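Local coordinates for protein acetyl-CoA acetyltransferase (Elizabethkingia anophelis NUHP1, PDB 6BN2) that probably catalyses the reversible condensation of two acetyl-CoA molecules to acetoacetyl-CoA, as an acetyl-CoA C-acetyltransferase of the thiolase family, at residues E11-S16 / L280-S285; V18-G23 / V207-P212; M22-G27 / E223-K228; G260-V265 / S361-I366. All blocks are in the same frame, centred on the assembly; numbering follows the deposited sequence. Where two conformers were deposited one is given.

Interaction 1: E11-S16 / L280-S285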
loop_
_atom_site.group_PDB
_atom_site.type_symbol
_atom_site.label_atom_id
_atom_site.label_comp_id
_atom_site.label_asym_id
_atom_site.label_seq_id
_atom_site.Cartn_x
_atom_site.Cartn_y
_atom_site.Cartn_z
ATOM N N GLU A 11 -1.607 23.611 -8.293
ATOM C CA GLU A 11 -0.365 23.486 -7.552
ATOM C C GLU A 11 -0.586 22.699 -6.266
ATOM O O GLU A 11 -1.692 22.660 -5.715
ATOM C CB GLU A 11 0.201 24.870 -7.225
ATOM C CG GLU A 11 0.587 25.683 -8.442
ATOM C CD GLU A 11 0.885 27.128 -8.088
ATOM O OE1 GLU A 11 -0.009 27.802 -7.529
ATOM O OE2 GLU A 11 2.013 27.584 -8.357
ATOM N N VAL A 12 0.480 22.060 -5.790
ATOM C CA VAL A 12 0.459 21.311 -4.542
ATOM C C VAL A 12 1.573 21.839 -3.666
ATOM O O VAL A 12 2.736 21.855 -4.083
ATOM C CB VAL A 12 0.650 19.802 -4.767
ATOM C CG1 VAL A 12 0.458 19.045 -3.443
ATOM C CG2 VAL A 12 -0.327 19.327 -5.833
ATOM N N PHE A 13 1.220 22.261 -2.462
ATOM C CA PHE A 13 2.174 22.835 -1.527
ATOM C C PHE A 13 2.353 21.943 -0.313
ATOM O O PHE A 13 1.427 21.253 0.108
ATOM C CB PHE A 13 1.703 24.209 -1.073
ATOM C CG PHE A 13 1.697 25.211 -2.167
ATOM C CD1 PHE A 13 2.838 25.964 -2.429
ATOM C CD2 PHE A 13 0.572 25.388 -2.960
ATOM C CE1 PHE A 13 2.848 26.888 -3.459
ATOM C CE2 PHE A 13 0.579 26.310 -3.990
ATOM C CZ PHE A 13 1.716 27.061 -4.237
ATOM N N ILE A 14 3.562 21.963 0.243
ATOM C CA ILE A 14 3.865 21.285 1.498
ATOM C C ILE A 14 3.794 22.341 2.582
ATOM O O ILE A 14 4.578 23.301 2.561
ATOM C CB ILE A 14 5.253 20.625 1.466
ATOM C CG1 ILE A 14 5.301 19.546 0.378
ATOM C CG2 ILE A 14 5.577 20.015 2.835
ATOM C CD1 ILE A 14 6.730 19.121 0.036
ATOM N N VAL A 15 2.849 22.190 3.512
ATOM C CA VAL A 15 2.663 23.206 4.546
ATOM C C VAL A 15 3.281 22.793 5.879
ATOM O O VAL A 15 3.484 23.657 6.742
ATOM C CB VAL A 15 1.171 23.583 4.727
ATOM C CG1 VAL A 15 0.660 24.348 3.497
ATOM C CG2 VAL A 15 0.298 22.367 5.020
ATOM N N SER A 16 3.579 21.512 6.075
ATOM C CA SER A 16 4.351 21.096 7.241
ATOM C C SER A 16 5.027 19.776 6.904
ATOM O O SER A 16 4.587 19.042 6.015
ATOM C CB SER A 16 3.470 20.962 8.487
ATOM O OG SER A 16 2.524 19.931 8.303
ATOM N N LEU A 280 5.832 25.751 3.185
ATOM C CA LEU A 280 7.277 25.545 3.265
ATOM C C LEU A 280 7.900 25.456 1.878
ATOM O O LEU A 280 8.978 26.016 1.634
ATOM C CB LEU A 280 7.585 24.267 4.049
ATOM C CG LEU A 280 7.028 24.173 5.471
ATOM C CD1 LEU A 280 7.340 22.801 6.047
ATOM C CD2 LEU A 280 7.648 25.280 6.319
ATOM N N ALA A 281 7.230 24.759 0.962
ATOM C CA ALA A 281 7.792 24.418 -0.334
ATOM C C ALA A 281 6.642 24.055 -1.262
ATOM O O ALA A 281 5.529 23.771 -0.817
ATOM C CB ALA A 281 8.777 23.244 -0.233
ATOM N N LYS A 282 6.930 24.070 -2.555
ATOM C CA LYS A 282 5.979 23.657 -3.582
ATOM C C LYS A 282 6.487 22.370 -4.211
ATOM O O LYS A 282 7.688 22.225 -4.437
ATOM C CB LYS A 282 5.840 24.760 -4.646
ATOM C CG LYS A 282 4.985 24.382 -5.842
ATOM C CD LYS A 282 4.843 25.600 -6.762
ATOM C CE LYS A 282 4.619 25.195 -8.207
ATOM N NZ LYS A 282 4.409 26.400 -9.073
ATOM N N ILE A 283 5.593 21.418 -4.471
ATOM C CA ILE A 283 5.992 20.223 -5.212
ATOM C C ILE A 283 5.967 20.577 -6.692
ATOM O O ILE A 283 4.927 20.967 -7.223
ATOM C CB ILE A 283 5.076 19.031 -4.905
ATOM C CG1 ILE A 283 5.270 18.593 -3.447
ATOM C CG2 ILE A 283 5.389 17.864 -5.854
ATOM C CD1 ILE A 283 4.271 17.510 -2.976
ATOM N N VAL A 284 7.115 20.476 -7.354
ATOM C CA VAL A 284 7.203 20.887 -8.754
ATOM C C VAL A 284 6.853 19.734 -9.690
ATOM O O VAL A 284 6.060 19.905 -10.625
ATOM C CB VAL A 284 8.606 21.436 -9.057
ATOM C CG1 VAL A 284 8.721 21.806 -10.527
ATOM C CG2 VAL A 284 8.913 22.646 -8.165
ATOM N N SER A 285 7.443 18.566 -9.434
ATOM C CA SER A 285 7.251 17.387 -10.267
ATOM C C SER A 285 7.745 16.161 -9.514
ATOM O O SER A 285 8.382 16.261 -8.459
ATOM C CB SER A 285 7.996 17.511 -11.594
ATOM O OG SER A 285 9.395 17.543 -11.329
HETATM O O HOH W 1 2.702 22.317 -7.645
#
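K282 meets F13 and E11 on one side of an antiparallel strand pair, and I283 meets V12 and I14 on the other. K282 shares its face with F13, and its tip reaches E11, just before the strand. Its CG stands anti to the backbone N (chi1 174°); CB lies 3.9 Å from F13 CE1, oblique to the ring, and the extended chain then runs on past that atom to E11. There K282 NZ forms a salt bridge of 2.8 Å to E11 OE2, using the anti lone pair of that oxygen, the one turned away from OE1. On the other face lie V12, I14, A281 and I283. I14 and I283 meet at about a right angle, I14 CD1 resting 3.8 Å from I283 CG1, while I283 CD1 reaches V12 CG1 at 4.1 Å. V103 and V110 of helix 98-111 close over this apolar face.

The backbone sets the register: I14 N donates to A281 O at 2.9 Å, and I283 N to V12 O at an equal distance. At the far end L280 and A281 both face I14, a classic beta bulge. I14 O takes a bond of 2.8 Å from L280 N and a second, weak one from A281 N. The irregularity turns L280 toward strand 12-16, and its CD1 packs 3.6 Å from S16 CA. A water links V12 N to I283 O, accepting from the first and donating to the second.

Chemically the pair is two-sided: the V12, I14, A281 and I283 face meets through hydrocarbon alone, whereas the other ends in a partly exposed ion pair, in which the lysine would probably favour the ionised glutamate.

Interaction 2: V18-G23 / V207-P212; sequences VRTPMG and VPVSIP
V207 sits against the end of strand 18-19, and its N donates to R19 O at 2.8 Å with an N-H...O angle of 165°. Its two methyl groups divide the work. CG1 lies against V18 CB at 3.9 Å, the two valines meeting at about a right angle, while CG2 is turned to the R19 carbonyl, 3.5 Å from its O. The carbonyl of V207 faces carbon: T20 CA directs its hydrogen almost straight at V207 O over 3.5 Å, and P21 CD comes to 3.3 Å from the same oxygen. No stronger donor reaches V207 O anywhere in the model, although it is buried. Two residues further on, V209 CG2 touches T20 CB at 3.9 Å and also packs against P21 CD.

Outside this shell, T20 OG1 donates to P21 O from above its carbonyl plane. R19 points away from V207; its guanidinium forms salt bridges with E205 and D224, and NH1 adds a bond to T20 O. L37 and V40 of helix 34-48 pack on V209 and T20.

The single backbone bond thus ties the approach to the two-stranded antiparallel sheet of 209-211 and 219-221 to a central strand of the thiolase sheet, where that strand is interrupted at T20 and P21.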
loop_
_atom_site.group_PDB
_atom_site.type_symbol
_atom_site.label_atom_id
_atom_site.label_comp_id
_atom_site.label_asym_id
_atom_site.label_seq_id
_atom_site.Cartn_x
_atom_site.Cartn_y
_atom_site.Cartn_z
ATOM N N VAL A 18 7.604 16.821 9.122
ATOM C CA VAL A 18 8.341 16.467 10.339
ATOM C C VAL A 18 8.734 14.995 10.294
ATOM O O VAL A 18 8.265 14.218 9.458
ATOM C CB VAL A 18 7.540 16.736 11.632
ATOM C CG1 VAL A 18 7.065 18.174 11.713
ATOM C CG2 VAL A 18 6.333 15.755 11.717
ATOM N N ARG A 19 9.608 14.615 11.229
ATOM C CA ARG A 19 10.003 13.217 11.361
ATOM C C ARG A 19 10.298 12.930 12.823
ATOM O O ARG A 19 10.697 13.829 13.558
ATOM C CB ARG A 19 11.254 12.903 10.533
ATOM C CG ARG A 19 12.501 13.702 11.003
ATOM C CD ARG A 19 13.657 13.251 10.160
ATOM N NE ARG A 19 14.982 13.759 10.521
ATOM C CZ ARG A 19 15.828 13.129 11.332
ATOM N NH1 ARG A 19 15.448 12.025 11.977
ATOM N NH2 ARG A 19 17.050 13.616 11.506
ATOM N N THR A 20 10.119 11.667 13.234
ATOM C CA THR A 20 10.678 11.240 14.513
ATOM C C THR A 20 12.203 11.160 14.392
ATOM O O THR A 20 12.744 11.079 13.285
ATOM C CB THR A 20 10.117 9.869 14.941
ATOM O OG1 THR A 20 10.651 8.839 14.094
ATOM C CG2 THR A 20 8.586 9.823 14.844
ATOM N N PRO A 21 12.926 11.154 15.515
ATOM C CA PRO A 21 14.306 10.673 15.448
ATOM C C PRO A 21 14.282 9.204 15.049
ATOM O O PRO A 21 13.266 8.518 15.177
ATOM C CB PRO A 21 14.840 10.864 16.883
ATOM C CG PRO A 21 13.726 11.540 17.680
ATOM C CD PRO A 21 12.456 11.259 16.911
ATOM N N MET A 22 15.410 8.709 14.562
ATOM C CA MET A 22 15.479 7.319 14.144
ATOM C C MET A 22 16.180 6.503 15.213
ATOM O O MET A 22 17.252 6.881 15.688
ATOM C CB MET A 22 16.168 7.193 12.789
ATOM C CG MET A 22 15.259 7.707 11.697
ATOM S SD MET A 22 16.005 7.676 10.089
ATOM C CE MET A 22 16.975 9.181 10.120
ATOM N N GLY A 23 15.549 5.404 15.607
ATOM C CA GLY A 23 16.140 4.498 16.570
ATOM C C GLY A 23 16.928 3.393 15.883
ATOM O O GLY A 23 16.653 3.013 14.740
ATOM N N VAL A 207 10.483 15.698 15.677
ATOM C CA VAL A 207 9.518 15.715 16.770
ATOM C C VAL A 207 9.833 14.543 17.689
ATOM O O VAL A 207 10.013 13.417 17.208
ATOM C CB VAL A 207 8.062 15.668 16.265
ATOM C CG1 VAL A 207 7.739 16.978 15.539
ATOM C CG2 VAL A 207 7.806 14.472 15.344
ATOM N N PRO A 208 9.922 14.761 18.989
ATOM C CA PRO A 208 10.383 13.701 19.891
ATOM C C PRO A 208 9.312 12.652 20.136
ATOM O O PRO A 208 8.112 12.882 19.959
ATOM C CB PRO A 208 10.695 14.456 21.181
ATOM C CG PRO A 208 9.721 15.639 21.136
ATOM C CD PRO A 208 9.703 16.045 19.681
ATOM N N VAL A 209 9.776 11.489 20.590
ATOM C CA VAL A 209 8.914 10.371 20.957
ATOM C C VAL A 209 9.018 10.175 22.456
ATOM O O VAL A 209 10.121 9.995 22.980
ATOM C CB VAL A 209 9.320 9.076 20.233
ATOM C CG1 VAL A 209 8.397 7.933 20.653
ATOM C CG2 VAL A 209 9.315 9.271 18.726
ATOM N N SER A 210 7.878 10.183 23.137
ATOM C CA SER A 210 7.839 9.890 24.562
ATOM C C SER A 210 7.610 8.395 24.734
ATOM O O SER A 210 6.677 7.838 24.148
ATOM C CB SER A 210 6.732 10.693 25.245
ATOM O OG SER A 210 6.661 10.385 26.622
ATOM N N ILE A 211 8.465 7.747 25.518
ATOM C CA ILE A 211 8.475 6.295 25.643
ATOM C C ILE A 211 8.027 5.933 27.058
ATOM O O ILE A 211 8.769 6.171 28.023
ATOM C CB ILE A 211 9.861 5.719 25.326
ATOM C CG1 ILE A 211 10.249 6.075 23.888
ATOM C CG2 ILE A 211 9.866 4.210 25.526
ATOM C CD1 ILE A 211 11.716 5.986 23.620
ATOM N N PRO A 212 6.837 5.355 27.230
ATOM C CA PRO A 212 6.373 5.011 28.578
ATOM C C PRO A 212 7.291 3.988 29.228
ATOM O O PRO A 212 7.820 3.090 28.568
ATOM C CB PRO A 212 4.972 4.441 28.336
ATOM C CG PRO A 212 5.014 3.936 26.924
ATOM C CD PRO A 212 5.895 4.910 26.189
#

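Interaction 3: M22-G27 / E223-K228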
loop_
_atom_site.group_PDB
_atom_site.type_symbol
_atom_site.label_atom_id
_atom_site.label_comp_id
_atom_site.label_asym_id
_atom_site.label_seq_id
_atom_site.Cartn_x
_atom_site.Cartn_y
_atom_site.Cartn_z
ATOM N N MET A 22 15.410 8.709 14.562
ATOM C CA MET A 22 15.479 7.319 14.144
ATOM C C MET A 22 16.180 6.503 15.213
ATOM O O MET A 22 17.252 6.881 15.688
ATOM C CB MET A 22 16.168 7.193 12.789
ATOM C CG MET A 22 15.259 7.707 11.697
ATOM S SD MET A 22 16.005 7.676 10.089
ATOM C CE MET A 22 16.975 9.181 10.120
ATOM N N GLY A 23 15.549 5.404 15.607
ATOM C CA GLY A 23 16.140 4.498 16.570
ATOM C C GLY A 23 16.928 3.393 15.883
ATOM O O GLY A 23 16.653 3.013 14.740
ATOM N N SER A 24 17.919 2.884 16.595
ATOM C CA SER A 24 18.734 1.776 16.120
ATOM C C SER A 24 17.966 0.467 16.259
ATOM O O SER A 24 16.999 0.369 17.016
ATOM C CB SER A 24 20.051 1.690 16.904
ATOM O OG SER A 24 20.852 2.836 16.689
ATOM N N PHE A 25 18.430 -0.547 15.537
ATOM C CA PHE A 25 17.792 -1.862 15.572
ATOM C C PHE A 25 17.839 -2.410 16.995
ATOM O O PHE A 25 18.911 -2.464 17.613
ATOM C CB PHE A 25 18.522 -2.798 14.608
ATOM C CG PHE A 25 17.807 -4.102 14.335
ATOM C CD1 PHE A 25 18.448 -5.309 14.544
ATOM C CD2 PHE A 25 16.504 -4.110 13.850
ATOM C CE1 PHE A 25 17.794 -6.509 14.271
ATOM C CE2 PHE A 25 15.855 -5.306 13.584
ATOM C CZ PHE A 25 16.506 -6.501 13.798
ATOM N N MET A 26 16.671 -2.831 17.508
ATOM C CA MET A 26 16.490 -3.266 18.894
ATOM C C MET A 26 16.887 -2.180 19.892
ATOM O O MET A 26 17.218 -2.486 21.053
ATOM C CB MET A 26 17.262 -4.561 19.180
ATOM C CG MET A 26 17.095 -5.619 18.108
ATOM S SD MET A 26 15.408 -6.149 17.853
ATOM C CE MET A 26 15.021 -6.855 19.447
ATOM N N GLY A 27 16.831 -0.922 19.467
ATOM C CA GLY A 27 17.284 0.220 20.254
ATOM C C GLY A 27 16.147 0.968 20.915
ATOM O O GLY A 27 15.172 0.368 21.386
ATOM N N GLU A 223 16.680 12.579 19.572
ATOM C CA GLU A 223 17.807 12.729 18.668
ATOM C C GLU A 223 18.148 11.383 18.039
ATOM O O GLU A 223 18.097 10.348 18.711
ATOM C CB GLU A 223 19.017 13.300 19.420
ATOM C CG GLU A 223 20.200 13.643 18.528
ATOM C CD GLU A 223 21.279 14.429 19.267
ATOM O OE1 GLU A 223 21.011 14.921 20.386
ATOM O OE2 GLU A 223 22.392 14.556 18.719
ATOM N N ASP A 224 18.490 11.412 16.747
ATOM C CA ASP A 224 18.946 10.213 16.048
ATOM C C ASP A 224 20.069 9.561 16.833
ATOM O O ASP A 224 20.980 10.246 17.298
ATOM C CB ASP A 224 19.464 10.566 14.651
ATOM C CG ASP A 224 18.404 11.154 13.758
ATOM O OD1 ASP A 224 17.232 10.738 13.825
ATOM O OD2 ASP A 224 18.749 12.036 12.959
ATOM N N GLU A 225 20.009 8.237 16.998
ATOM C CA GLU A 225 21.041 7.580 17.794
ATOM C C GLU A 225 22.012 6.757 16.956
ATOM O O GLU A 225 23.068 6.369 17.472
ATOM C CB GLU A 225 20.427 6.691 18.895
ATOM C CG GLU A 225 19.652 5.453 18.395
ATOM C CD GLU A 225 18.915 4.725 19.528
ATOM O OE1 GLU A 225 19.101 5.069 20.717
ATOM O OE2 GLU A 225 18.130 3.797 19.229
ATOM N N GLU A 226 21.709 6.520 15.677
ATOM C CA GLU A 226 22.575 5.668 14.868
ATOM C C GLU A 226 23.944 6.301 14.631
ATOM O O GLU A 226 24.951 5.592 14.594
ATOM C CB GLU A 226 21.908 5.351 13.528
ATOM C CG GLU A 226 22.606 4.240 12.768
ATOM C CD GLU A 226 22.516 2.912 13.499
ATOM O OE1 GLU A 226 21.390 2.497 13.869
ATOM O OE2 GLU A 226 23.573 2.286 13.726
ATOM N N TYR A 227 24.003 7.625 14.455
ATOM C CA TYR A 227 25.244 8.242 13.985
ATOM C C TYR A 227 26.310 8.271 15.063
ATOM O O TYR A 227 27.490 8.512 14.757
ATOM C CB TYR A 227 24.973 9.659 13.447
ATOM C CG TYR A 227 24.787 10.732 14.491
ATOM C CD1 TYR A 227 25.884 11.447 14.977
ATOM C CD2 TYR A 227 23.528 11.056 14.992
ATOM C CE1 TYR A 227 25.741 12.436 15.925
ATOM C CE2 TYR A 227 23.375 12.059 15.956
ATOM C CZ TYR A 227 24.489 12.744 16.414
ATOM O OH TYR A 227 24.376 13.738 17.360
ATOM N N LYS A 228 25.929 8.030 16.313
ATOM C CA LYS A 228 26.897 7.858 17.381
ATOM C C LYS A 228 27.439 6.432 17.457
ATOM O O LYS A 228 28.421 6.201 18.167
ATOM C CB LYS A 228 26.251 8.284 18.697
ATOM C CG LYS A 228 26.033 9.790 18.763
ATOM C CD LYS A 228 25.056 10.200 19.855
ATOM C CE LYS A 228 23.617 10.075 19.372
ATOM N NZ LYS A 228 22.651 10.759 20.279
HETATM O O HOH W 2 19.489 7.292 14.095
HETATM O O HOH W 3 20.674 -0.104 13.852
#
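S24 is held by two consecutive glutamates, and this is the close-fitting part of the contact. S24 N donates to E225 OE2 at 2.8 Å, nearly straight at 167°, into the anti lone pair. In the conformer given, S24 OG donates to E226 OE1 at 2.9 Å, arriving from above that carboxylate plane. E225 reaches S24 with an extended chain, whereas E226 bends at chi2 (65°). E225 OE1 has a further partner in S28, and E226 OE1 another in N258. At the other end, M22 N donates to D224 OD1 at 2.8 Å, and the M22 and D224 side chains run alongside each other in the same direction. The second carboxylate oxygen of D224 is held by R19 and W197.

Between these grips the backbones fit less closely. E225 N reaches M22 O only in a weak bond of 3.3 Å, and a water bridges M22 O to E226 N. Another water joins F25 N to E226 OE1. S24 opens a type II beta turn that ends at G27, where F25 and M26 are partly exposed and pack on R136 and N137 of the second subunit.

Carboxylates binding backbone N-H groups thus fasten a loop to the weakly bonded last part of strand 12-24 beside the probable thiolase active site, the side chain of M22 about 6 Å from that of H356, the predicted proton acceptor.

Interaction 4: G260-V265 / S361-I366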
loop_
_atom_site.group_PDB
_atom_site.type_symbol
_atom_site.label_atom_id
_atom_site.label_comp_id
_atom_site.label_asym_id
_atom_site.label_seq_id
_atom_site.Cartn_x
_atom_site.Cartn_y
_atom_site.Cartn_z
ATOM N N GLY A 260 11.437 4.317 12.779
ATOM C CA GLY A 260 11.152 5.748 12.687
ATOM C C GLY A 260 9.964 6.010 11.784
ATOM O O GLY A 260 9.463 5.119 11.100
ATOM N N ALA A 261 9.505 7.267 11.793
ATOM C CA ALA A 261 8.395 7.649 10.921
ATOM C C ALA A 261 8.543 9.110 10.522
ATOM O O ALA A 261 9.354 9.853 11.085
ATOM C CB ALA A 261 7.035 7.415 11.601
ATOM N N SER A 262 7.736 9.517 9.537
ATOM C CA SER A 262 7.794 10.881 9.019
ATOM C C SER A 262 6.433 11.223 8.417
ATOM O O SER A 262 5.651 10.335 8.046
ATOM C CB SER A 262 8.905 11.034 7.973
ATOM O OG SER A 262 8.840 9.967 7.026
ATOM N N ALA A 263 6.139 12.519 8.341
ATOM C CA ALA A 263 4.824 12.899 7.844
ATOM C C ALA A 263 4.849 14.324 7.322
ATOM O O ALA A 263 5.510 15.198 7.898
ATOM C CB ALA A 263 3.761 12.767 8.941
ATOM N N LEU A 264 4.089 14.539 6.252
ATOM C CA LEU A 264 3.947 15.840 5.618
ATOM C C LEU A 264 2.471 16.146 5.440
ATOM O O LEU A 264 1.643 15.248 5.259
ATOM C CB LEU A 264 4.650 15.892 4.251
ATOM C CG LEU A 264 6.167 15.647 4.189
ATOM C CD1 LEU A 264 6.538 14.174 4.326
ATOM C CD2 LEU A 264 6.680 16.181 2.840
ATOM N N VAL A 265 2.133 17.422 5.488
ATOM C CA VAL A 265 0.790 17.862 5.131
ATOM C C VAL A 265 0.883 18.608 3.811
ATOM O O VAL A 265 1.682 19.542 3.681
ATOM C CB VAL A 265 0.158 18.750 6.214
ATOM C CG1 VAL A 265 -1.212 19.223 5.721
ATOM C CG2 VAL A 265 0.010 17.987 7.555
ATOM N N SER A 361 11.820 6.271 5.029
ATOM C CA SER A 361 12.948 7.026 4.474
ATOM C C SER A 361 12.576 7.865 3.253
ATOM O O SER A 361 13.136 8.949 3.057
ATOM C CB SER A 361 14.088 6.078 4.124
ATOM O OG SER A 361 14.665 5.582 5.330
ATOM N N GLY A 362 11.686 7.366 2.391
ATOM C CA GLY A 362 11.354 8.100 1.180
ATOM C C GLY A 362 10.660 9.423 1.430
ATOM O O GLY A 362 10.819 10.369 0.645
ATOM N N SER A 363 9.861 9.511 2.498
ATOM C CA SER A 363 9.351 10.814 2.905
ATOM C C SER A 363 10.313 11.549 3.832
ATOM O O SER A 363 10.355 12.781 3.802
ATOM C CB SER A 363 7.966 10.673 3.568
ATOM O OG SER A 363 7.887 9.537 4.423
ATOM N N ARG A 364 11.093 10.818 4.639
ATOM C CA ARG A 364 12.046 11.460 5.542
ATOM C C ARG A 364 13.030 12.340 4.768
ATOM O O ARG A 364 13.325 13.472 5.184
ATOM C CB ARG A 364 12.766 10.375 6.352
ATOM C CG ARG A 364 13.484 10.877 7.614
ATOM C CD ARG A 364 14.803 11.593 7.284
ATOM N NE ARG A 364 15.792 10.684 6.693
ATOM C CZ ARG A 364 16.950 11.085 6.167
ATOM N NH1 ARG A 364 17.250 12.379 6.107
ATOM N NH2 ARG A 364 17.803 10.195 5.681
ATOM N N ILE A 365 13.540 11.852 3.629
ATOM C CA ILE A 365 14.516 12.664 2.899
ATOM C C ILE A 365 13.877 13.916 2.291
ATOM O O ILE A 365 14.577 14.910 2.080
ATOM C CB ILE A 365 15.261 11.840 1.825
ATOM C CG1 ILE A 365 14.327 11.309 0.735
ATOM C CG2 ILE A 365 16.069 10.705 2.497
ATOM C CD1 ILE A 365 15.106 10.594 -0.410
ATOM N N ILE A 366 12.560 13.913 2.051
ATOM C CA ILE A 366 11.880 15.145 1.641
ATOM C C ILE A 366 11.833 16.143 2.793
ATOM O O ILE A 366 12.071 17.347 2.604
ATOM C CB ILE A 366 10.462 14.831 1.134
ATOM C CG1 ILE A 366 10.511 13.795 0.011
ATOM C CG2 ILE A 366 9.806 16.107 0.630
ATOM C CD1 ILE A 366 9.097 13.348 -0.430
#
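L264 and S262 put the most area into this contact, followed by S363 of the helix. The two serines meet through their hydroxyls: S262 OG and S363 OG are 2.8 Å apart and hydrogen-bonded, with either able to be the donor. In both, OG lies between the backbone N and the carbonyl carbon (chi1 48° and 40°), which points each hydroxyl across the gap. Each has another partner at the start of the helix, S262 OG bonding to S360 OG and S363 OG to S360 O. The buried hydroxyls are therefore part of a small polar network. R364 CB lies 4.0 Å from S262 OG, while its longer chain leads away, bent at chi2 and chi3, to a bond with T368.

L264 supplies the apolar half, two residues along the strand. Its CD1 rests 3.9 Å from S363 CB, and CD2 meets I366 CG2 at 3.8 Å, the leucine and isoleucine crossing at about a right angle. The two branches thus span successive parts of the helix.

The segment axes approach to 7.3 Å at an angle of 57°, and A261 and A263 point to the other side of the sheet, onto helix 34-48. A strand sandwiched between helices in this way is in keeping with the layered alpha/beta thiolase fold. Here the helix crosses from the C-terminal family region, and its S361 OG bonds the ND1 of H356, the predicted proton acceptor.

Overall arrangement
Strand 12-24 runs through interactions 1, 2 and 3 in turn: its start pairs with A281-I283 of strand 281-290, its middle meets V207-P212 and its end meets E223-K228. The centres of interactions 1 and 3 lie 29 Å apart, on opposite sides of the chain's centre, whereas interactions 2 and 3 are 11 Å apart, share M22 and G23, and are joined by the R19-D224 salt bridge. Interaction 4 lies on the neighbouring strand 258-268, bonded to the first strand through V15, S16, V18 and T20. Interactions 1 and 4 alternate along the sequence, and both link the N- and C-terminal thiolase family regions, so two neighbouring strands carry the inter-region contacts, and interactions 3 and 4 lie near the predicted active site.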